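Side-chain contacts in amidohydrolase (Thermotoga maritima, PDB 3OOQ), which is an amidohydrolase of the TIM-barrel clan that may act as an allantoinase, though its substrate is not established: residues I233-A236 against I237-E241; R180-F183 against T184-N188; S136-V139 against E140-I143; Q100-A103 against I104-L108. One frame throughout, in Å; residues are numbered along the deposited sequence.

Interaction 1 (I233-A236 against I237-E241)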
# COMPACT_ATOMS: atom_id res chain seq x y z
N ILE F 233 -25.22 26.43 -4.62
CA ILE F 233 -26.68 26.58 -4.66
C ILE F 233 -27.15 26.97 -6.06
O ILE F 233 -28.09 26.39 -6.60
CB ILE F 233 -27.19 27.63 -3.62
CG1 ILE F 233 -26.79 27.26 -2.18
CG2 ILE F 233 -28.71 27.78 -3.70
CD1 ILE F 233 -26.80 28.47 -1.20
N LEU F 234 -26.47 27.92 -6.68
CA LEU F 234 -26.85 28.39 -8.02
C LEU F 234 -26.60 27.31 -9.08
O LEU F 234 -27.38 27.17 -10.00
CB LEU F 234 -26.10 29.67 -8.38
CG LEU F 234 -26.46 30.89 -7.53
CD1 LEU F 234 -25.36 31.95 -7.65
CD2 LEU F 234 -27.81 31.48 -7.95
N THR F 235 -25.53 26.53 -8.91
CA THR F 235 -25.26 25.39 -9.81
C THR F 235 -26.39 24.36 -9.70
O THR F 235 -26.87 23.86 -10.71
CB THR F 235 -23.90 24.71 -9.45
OG1 THR F 235 -22.84 25.62 -9.70
CG2 THR F 235 -23.65 23.45 -10.30
N ALA F 236 -26.79 24.04 -8.47
CA ALA F 236 -27.91 23.13 -8.26
C ALA F 236 -29.16 23.62 -9.02
O ALA F 236 -29.83 22.84 -9.71
CB ALA F 236 -28.19 23.00 -6.77
N ILE F 237 -29.45 24.92 -8.92
CA ILE F 237 -30.60 25.51 -9.65
C ILE F 237 -30.41 25.42 -11.18
O ILE F 237 -31.35 25.05 -11.92
CB ILE F 237 -30.86 26.98 -9.18
CG1 ILE F 237 -31.23 27.01 -7.69
CG2 ILE F 237 -32.00 27.66 -10.00
CD1 ILE F 237 -31.04 28.39 -7.05
N ARG F 238 -29.19 25.72 -11.66
CA ARG F 238 -28.92 25.65 -13.10
C ARG F 238 -29.21 24.27 -13.65
O ARG F 238 -29.82 24.13 -14.71
CB ARG F 238 -27.48 26.03 -13.45
CG ARG F 238 -27.25 27.50 -13.58
CD ARG F 238 -25.93 27.81 -14.34
NE ARG F 238 -24.75 27.09 -13.86
CZ ARG F 238 -24.08 27.34 -12.74
NH1 ARG F 238 -24.48 28.30 -11.91
NH2 ARG F 238 -23.01 26.61 -12.44
N ILE F 239 -28.79 23.26 -12.91
CA ILE F 239 -29.04 21.89 -13.35
C ILE F 239 -30.53 21.53 -13.31
O ILE F 239 -31.05 20.91 -14.23
CB ILE F 239 -28.18 20.88 -12.56
CG1 ILE F 239 -26.71 21.04 -13.01
CG2 ILE F 239 -28.69 19.46 -12.78
CD1 ILE F 239 -25.69 20.45 -12.07
N ALA F 240 -31.20 21.92 -12.23
CA ALA F 240 -32.64 21.67 -12.10
C ALA F 240 -33.39 22.28 -13.28
O ALA F 240 -34.27 21.64 -13.86
CB ALA F 240 -33.16 22.23 -10.78
N GLU F 241 -33.02 23.50 -13.65
CA GLU F 241 -33.67 24.18 -14.77
C GLU F 241 -33.28 23.56 -16.11
O GLU F 241 -34.10 23.46 -17.02
CB GLU F 241 -33.35 25.67 -14.74
CG GLU F 241 -34.06 26.42 -13.60
CD GLU F 241 -33.52 27.82 -13.38
OE1 GLU F 241 -32.51 28.19 -14.02
OE2 GLU F 241 -34.06 28.55 -12.53

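Interaction 2 (R180-F183 against T184-N188)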
# COMPACT_ATOMS: atom_id res chain seq x y z
N ARG F 180 -25.04 15.95 -14.32
CA ARG F 180 -25.48 16.18 -15.70
C ARG F 180 -25.47 14.90 -16.53
O ARG F 180 -26.39 14.64 -17.33
CB ARG F 180 -24.57 17.16 -16.40
CG ARG F 180 -25.04 18.55 -16.39
CD ARG F 180 -24.52 19.35 -17.61
NE ARG F 180 -24.98 20.69 -17.35
CZ ARG F 180 -24.40 21.50 -16.47
NH1 ARG F 180 -24.92 22.70 -16.24
NH2 ARG F 180 -23.28 21.12 -15.86
N ASP F 181 -24.40 14.14 -16.37
CA ASP F 181 -24.25 12.91 -17.11
C ASP F 181 -25.41 11.97 -16.72
O ASP F 181 -26.02 11.36 -17.59
CB ASP F 181 -22.88 12.29 -16.81
CG ASP F 181 -22.67 10.99 -17.51
OD1 ASP F 181 -22.36 11.01 -18.71
OD2 ASP F 181 -22.81 9.93 -16.87
N TYR F 182 -25.69 11.88 -15.42
CA TYR F 182 -26.74 11.01 -14.92
C TYR F 182 -28.08 11.32 -15.59
O TYR F 182 -28.74 10.44 -16.16
CB TYR F 182 -26.88 11.12 -13.39
CG TYR F 182 -28.11 10.43 -12.83
CD1 TYR F 182 -28.27 9.04 -12.94
CD2 TYR F 182 -29.13 11.16 -12.20
CE1 TYR F 182 -29.38 8.41 -12.45
CE2 TYR F 182 -30.26 10.51 -11.66
CZ TYR F 182 -30.38 9.13 -11.82
OH TYR F 182 -31.48 8.47 -11.34
N PHE F 183 -28.48 12.58 -15.53
CA PHE F 183 -29.78 12.93 -16.12
C PHE F 183 -29.79 12.83 -17.65
O PHE F 183 -30.84 12.54 -18.24
CB PHE F 183 -30.28 14.30 -15.60
CG PHE F 183 -30.82 14.22 -14.19
CD1 PHE F 183 -32.02 13.55 -13.93
CD2 PHE F 183 -30.13 14.78 -13.12
CE1 PHE F 183 -32.53 13.45 -12.63
CE2 PHE F 183 -30.62 14.70 -11.82
CZ PHE F 183 -31.84 14.03 -11.58
N THR F 184 -28.64 13.03 -18.30
CA THR F 184 -28.57 12.83 -19.75
C THR F 184 -28.94 11.36 -20.07
O THR F 184 -29.71 11.07 -21.00
CB THR F 184 -27.15 13.18 -20.31
OG1 THR F 184 -26.87 14.56 -20.06
CG2 THR F 184 -27.05 12.93 -21.79
N LYS F 185 -28.41 10.44 -19.26
CA LYS F 185 -28.75 9.02 -19.43
C LYS F 185 -30.21 8.71 -19.11
O LYS F 185 -30.81 7.87 -19.77
CB LYS F 185 -27.83 8.15 -18.59
CG LYS F 185 -26.43 8.14 -19.14
CD LYS F 185 -25.43 8.13 -18.01
CE LYS F 185 -24.70 6.82 -17.93
NZ LYS F 185 -23.23 7.03 -17.54
N VAL F 186 -30.76 9.36 -18.08
CA VAL F 186 -32.19 9.28 -17.75
C VAL F 186 -33.07 9.67 -18.95
O VAL F 186 -34.00 8.96 -19.31
CB VAL F 186 -32.55 10.12 -16.50
CG1 VAL F 186 -34.08 10.13 -16.25
CG2 VAL F 186 -31.82 9.56 -15.26
N LYS F 187 -32.74 10.79 -19.60
CA LYS F 187 -33.41 11.18 -20.83
C LYS F 187 -33.32 10.15 -21.95
O LYS F 187 -34.32 9.87 -22.60
CB LYS F 187 -32.94 12.55 -21.32
CG LYS F 187 -33.14 13.65 -20.27
CD LYS F 187 -33.62 14.95 -20.85
CE LYS F 187 -32.57 15.66 -21.65
NZ LYS F 187 -33.17 16.72 -22.51
N ASN F 188 -32.13 9.57 -22.18
CA ASN F 188 -32.00 8.50 -23.19
C ASN F 188 -32.93 7.33 -22.88
O ASN F 188 -33.58 6.79 -23.76
CB ASN F 188 -30.57 7.98 -23.28
CG ASN F 188 -29.60 9.00 -23.84
OD1 ASN F 188 -29.99 9.94 -24.53
ND2 ASN F 188 -28.33 8.81 -23.54

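Interaction 3 (S136-V139 against E140-I143)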
# COMPACT_ATOMS: atom_id res chain seq x y z
N SER F 136 -44.14 3.14 15.21
CA SER F 136 -44.08 1.69 15.33
C SER F 136 -42.64 1.19 15.09
O SER F 136 -41.83 1.88 14.48
CB SER F 136 -45.05 1.07 14.29
OG SER F 136 -44.85 -0.31 14.11
N ILE F 137 -42.34 -0.02 15.56
CA ILE F 137 -41.06 -0.64 15.24
C ILE F 137 -41.12 -1.29 13.87
O ILE F 137 -40.11 -1.74 13.34
CB ILE F 137 -40.61 -1.65 16.30
CG1 ILE F 137 -41.65 -2.76 16.45
CG2 ILE F 137 -40.35 -0.92 17.63
CD1 ILE F 137 -41.32 -3.74 17.51
N ILE F 138 -42.31 -1.36 13.30
CA ILE F 138 -42.46 -1.92 11.95
C ILE F 138 -42.43 -0.76 10.96
O ILE F 138 -43.34 0.09 10.97
CB ILE F 138 -43.74 -2.79 11.83
CG1 ILE F 138 -43.64 -3.99 12.77
CG2 ILE F 138 -43.93 -3.28 10.40
CD1 ILE F 138 -44.93 -4.33 13.47
N VAL F 139 -41.37 -0.72 10.15
CA VAL F 139 -41.08 0.42 9.27
C VAL F 139 -42.22 0.72 8.28
O VAL F 139 -42.60 1.87 8.15
CB VAL F 139 -39.70 0.30 8.54
CG1 VAL F 139 -39.76 -0.69 7.41
CG2 VAL F 139 -39.28 1.66 7.99
N GLU F 140 -42.74 -0.32 7.62
CA GLU F 140 -43.94 -0.23 6.78
C GLU F 140 -45.01 0.67 7.39
O GLU F 140 -45.59 1.51 6.70
CB GLU F 140 -44.56 -1.63 6.60
CG GLU F 140 -45.15 -1.90 5.22
CD GLU F 140 -44.13 -2.52 4.27
OE1 GLU F 140 -42.93 -2.56 4.63
OE2 GLU F 140 -44.52 -2.96 3.17
N GLU F 141 -45.26 0.49 8.68
CA GLU F 141 -46.29 1.21 9.43
C GLU F 141 -45.88 2.65 9.74
O GLU F 141 -46.73 3.48 10.04
CB GLU F 141 -46.62 0.49 10.75
CG GLU F 141 -47.01 -1.00 10.61
CD GLU F 141 -47.54 -1.62 11.92
OE1 GLU F 141 -47.49 -0.98 13.00
OE2 GLU F 141 -48.01 -2.78 11.87
N CYS F 142 -44.58 2.94 9.67
CA CYS F 142 -44.08 4.29 9.91
C CYS F 142 -44.19 5.18 8.67
O CYS F 142 -44.19 6.41 8.79
CB CYS F 142 -42.62 4.26 10.37
SG CYS F 142 -42.38 3.56 12.02
N ILE F 143 -44.27 4.55 7.50
CA ILE F 143 -44.21 5.27 6.22
C ILE F 143 -45.38 6.24 6.04
O ILE F 143 -46.55 5.88 6.21
CB ILE F 143 -44.17 4.29 5.03
CG1 ILE F 143 -42.88 3.48 5.04
CG2 ILE F 143 -44.34 5.04 3.71
CD1 ILE F 143 -42.87 2.29 4.06

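Interaction 4 (Q100-A103 against I104-L108)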
# COMPACT_ATOMS: atom_id res chain seq x y z
N GLN F 100 -35.68 1.10 16.22
CA GLN F 100 -35.25 0.96 17.62
C GLN F 100 -34.06 1.84 17.99
O GLN F 100 -33.56 1.74 19.11
CB GLN F 100 -34.92 -0.48 17.96
CG GLN F 100 -35.95 -1.49 17.48
CD GLN F 100 -35.46 -2.89 17.72
OE1 GLN F 100 -35.62 -3.43 18.82
NE2 GLN F 100 -34.80 -3.48 16.71
N ASP F 101 -33.59 2.67 17.07
CA ASP F 101 -32.51 3.60 17.38
C ASP F 101 -32.95 4.35 18.64
O ASP F 101 -34.05 4.90 18.67
CB ASP F 101 -32.31 4.56 16.19
CG ASP F 101 -31.27 5.66 16.44
OD1 ASP F 101 -30.63 5.73 17.52
OD2 ASP F 101 -31.12 6.48 15.52
N PRO F 102 -32.13 4.35 19.71
CA PRO F 102 -32.53 5.05 20.95
C PRO F 102 -32.69 6.56 20.80
O PRO F 102 -33.30 7.20 21.67
CB PRO F 102 -31.39 4.73 21.94
CG PRO F 102 -30.26 4.18 21.11
CD PRO F 102 -30.86 3.61 19.86
N ALA F 103 -32.16 7.12 19.71
CA ALA F 103 -32.36 8.54 19.41
C ALA F 103 -33.86 8.86 19.20
O ALA F 103 -34.27 10.01 19.34
CB ALA F 103 -31.56 8.95 18.18
N ILE F 104 -34.64 7.85 18.85
CA ILE F 104 -36.05 8.04 18.47
C ILE F 104 -36.96 8.34 19.66
O ILE F 104 -37.79 9.25 19.58
CB ILE F 104 -36.57 6.86 17.60
CG1 ILE F 104 -35.94 6.95 16.20
CG2 ILE F 104 -38.14 6.88 17.50
CD1 ILE F 104 -36.07 5.70 15.33
N GLU F 105 -36.79 7.61 20.76
CA GLU F 105 -37.53 7.91 21.98
C GLU F 105 -37.10 9.29 22.49
O GLU F 105 -37.87 10.03 23.11
CB GLU F 105 -37.32 6.82 23.04
CG GLU F 105 -38.33 6.82 24.17
CD GLU F 105 -39.64 6.12 23.82
OE1 GLU F 105 -39.87 5.75 22.64
OE2 GLU F 105 -40.46 5.93 24.76
N ARG F 106 -35.84 9.64 22.24
CA ARG F 106 -35.31 10.93 22.64
C ARG F 106 -35.89 12.06 21.78
O ARG F 106 -36.15 13.14 22.30
CB ARG F 106 -33.77 10.93 22.57
CG ARG F 106 -33.11 10.05 23.64
CD ARG F 106 -31.60 9.97 23.45
NE ARG F 106 -30.97 9.19 24.51
CZ ARG F 106 -30.15 8.14 24.34
NH1 ARG F 106 -29.80 7.72 23.13
NH2 ARG F 106 -29.66 7.53 25.40
N ALA F 107 -36.13 11.79 20.50
CA ALA F 107 -36.76 12.79 19.60
C ALA F 107 -38.23 13.08 19.99
O ALA F 107 -38.68 14.23 19.97
CB ALA F 107 -36.67 12.35 18.16
N LEU F 108 -38.96 12.02 20.33
CA LEU F 108 -40.31 12.14 20.89
C LEU F 108 -40.30 12.96 22.19
O LEU F 108 -41.14 13.84 22.36
CB LEU F 108 -40.93 10.74 21.10
CG LEU F 108 -41.25 9.92 19.84
CD1 LEU F 108 -41.53 8.45 20.18
CD2 LEU F 108 -42.42 10.51 19.05
O HOH W 1 -36.11 4.75 20.49

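Interaction 1 (I233-A236 against I237-E241)
Ile-233 and Ile-237 lie side by side on successive turns of helix 230-243, with Ile-233 CG2 4.1 Å from Ile-237 CD1. This helix is the crossover of a beta-alpha-beta unit between strands 223-227 and 247-249, in a protein of the TIM-barrel clan. The tight side of the contact faces the sheet. Ile-233 and Ala-236 rest on Ile-249; Ile-237 and Ala-240 rest on Leu-247. Ile-237 CG1 stands beside its own backbone N (chi1 -62°). This points the branch back along the helix, and CG1 comes to 3.4 Å from Ile-233 O. Thr-235 and Ile-239 also lie side by side, with Thr-235 CG2 4.0 Å from Ile-239 CD1. Ala-176 of helix 172-198 packs on both.

The Arg-238 side is looser and partly exposed. A bend at chi3 folds this chain back toward Thr-235. Thr-235 CA lies 3.4 Å above the plane of the Arg-238 guanidinium, offset toward its rim. Arg-238 NH2 gives a weak bond to Thr-235 OG1 at 2.9 Å, with a poor angle of 122°. Each atom has a stronger partner. NH2 forms a salt bridge with Asp-95 of the second subunit, and Thr-235 OG1 is bonded to Asp-231 O. With an alanine here in place of Arg-238, Asp-95 of the second subunit would probably lose this charged mate, and Thr-235 its flat cover. The helix backbone stays regular here: Ile-239 N reaches Thr-235 O at 3.0 Å, with an N-H...O angle of 162°.

Interaction 2 (R180-F183 against T184-N188)
Lys-185 folds back over Asp-181, one turn earlier in the long helix 172-198. The pair is an i to i+4 salt bridge on the outer side of that helix. The lysine can be followed outward. Its CB lies 3.5 Å from Tyr-182 O. CG passes Asp-181 O at 3.6 Å, and CD comes closer to the same Asp-181 O, at 3.3 Å. CE is 3.8 Å from Asp-181 OD2. NZ ends 3.0 Å from Asp-181 OD2 and uses the syn lone pair of that oxygen. Bends at chi2, chi3 and chi4 of the lysine make this return possible. The aspartate meets it with CG trans to the backbone N (chi1 179°). An asparagine in place of Asp-181 is likely to cost the salt bridge and leave the lysine ammonium free to swing.

The buried side is aromatic. Val-186 CG2 makes a CH-pi contact over the Tyr-182 ring, 3.9 Å from the ring centroid and offset toward the rim. Tyr-182 OH is held by Lys-209 O. The Phe-183 ring has Tyr-182 CD2 over its centre and also meets Phe-245. Leu-217 of helix 208-217 touches both Phe-183 and Val-186.

On a further side, Arg-180 O takes two bonds from opposite faces of its plane. One comes from Thr-184 N at 2.9 Å. The other comes from Thr-184 OG1 at 2.8 Å, 38° out of the carbonyl plane.

Interaction 3 (S136-V139 against E140-I143)
The Glu-141 carboxylate has Ser-136 OG and the Ile-138 side chain on the same side of its plane. Ser-136 OG donates to Glu-141 OE1 at 2.9 Å and meets it from above, 53° out of the carboxylate plane. Ile-138 CB lies 4.0 Å from Glu-141 CD, and Ile-138 CD1 is 3.8 Å from Glu-141 OE2. The glutamate chain runs extended beyond CG, and CG passes Ile-138 CG2 on the way. The second carboxylate, that of Glu-140, leads off to a long and weak ion pair with Arg-238 of the third subunit.

Ser-136 OG has a second task. It accepts from Ile-138 N at 2.9 Å, which makes an ST turn in the loop ahead of the short, weakly bonded helix 139-142. With OG anti to the serine N (chi1 167°), the hydroxyl faces both Ile-138 N and the glutamate. Cys-142 N bonds to Val-139 O at 2.7 Å, from well above the carbonyl plane; Ile-143 N adds a weak bond to the same oxygen.

Val-139 is buried against Leu-94 and Phe-97. Its CG1 is wedged between the backbone N and the carbonyl carbon (chi1 76°), 3.0 Å from Glu-140 N. Cys-142 turns its sulfur back to the start of the loop, where SG lies 3.0 Å from Ser-136 O. Arg-135 NH1 bonds to the carbonyls of Glu-141 and Ile-143.

Interaction 4 (Q100-A103 against I104-L108)
Where the chain turns into helix 103-108, Asp-101 O accepts from Ile-104 N at 3.0 Å, with the donor 46° out of the carbonyl plane. The same Asp-101 O also takes a bond from a water at 2.8 Å. That water accepts from Glu-105 N at 3.0 Å, so it links Asp-101 O to a backbone N-H too distant to bond directly. One turn on, Ala-107 N reaches Ala-103 O at 2.8 Å.

The Asp-101 side chain closes the turn from another direction. Its CG is anti to the backbone N (chi1 176°), which brings OD1 to 3.0 Å from Ala-103 N. The N-H approaches from above the carboxylate plane. Gly-67 N and Glu-71 N also bond to this carboxylate, so three backbone N-H groups hold it. Ile-104 CD1 packs on Asp-101 CB at 4.0 Å.

Arg-106 lies alongside Pro-102, pointing the same way. Its chain is extended from CG to NE and runs past Pro-102 O, with CG 3.5 Å from that oxygen. At the end, NH1 is 3.6 Å from Pro-102 CB. The charge of NH1 is met by Glu-71 in a salt bridge, so Glu-71 holds both this arginine and, through its N-H, Asp-101.

An aspartate whose OD1 accepts from the N-H two residues on forms an Asx turn, which here caps the start of helix 103-108.

Overall arrangement
The four contacts are local, yet they fall into two pairs on the subunit. Interactions 1 and 2 lie on neighbouring helices with centres about 15 Å apart, and they touch where Ile-239 CG1 packs 4.1 Å from Arg-180 NH1. Interactions 3 and 4 have centres about 14 Å apart and do not touch. Between interactions 1 and 3 the centres are about 35 Å apart within one chain. Across subunits the two regions meet: Arg-238 packs on Val-139 of the second subunit and makes a long, weak ion pair with its Glu-140. Asp-95 of the second subunit pairs with both Arg-180 and Arg-238.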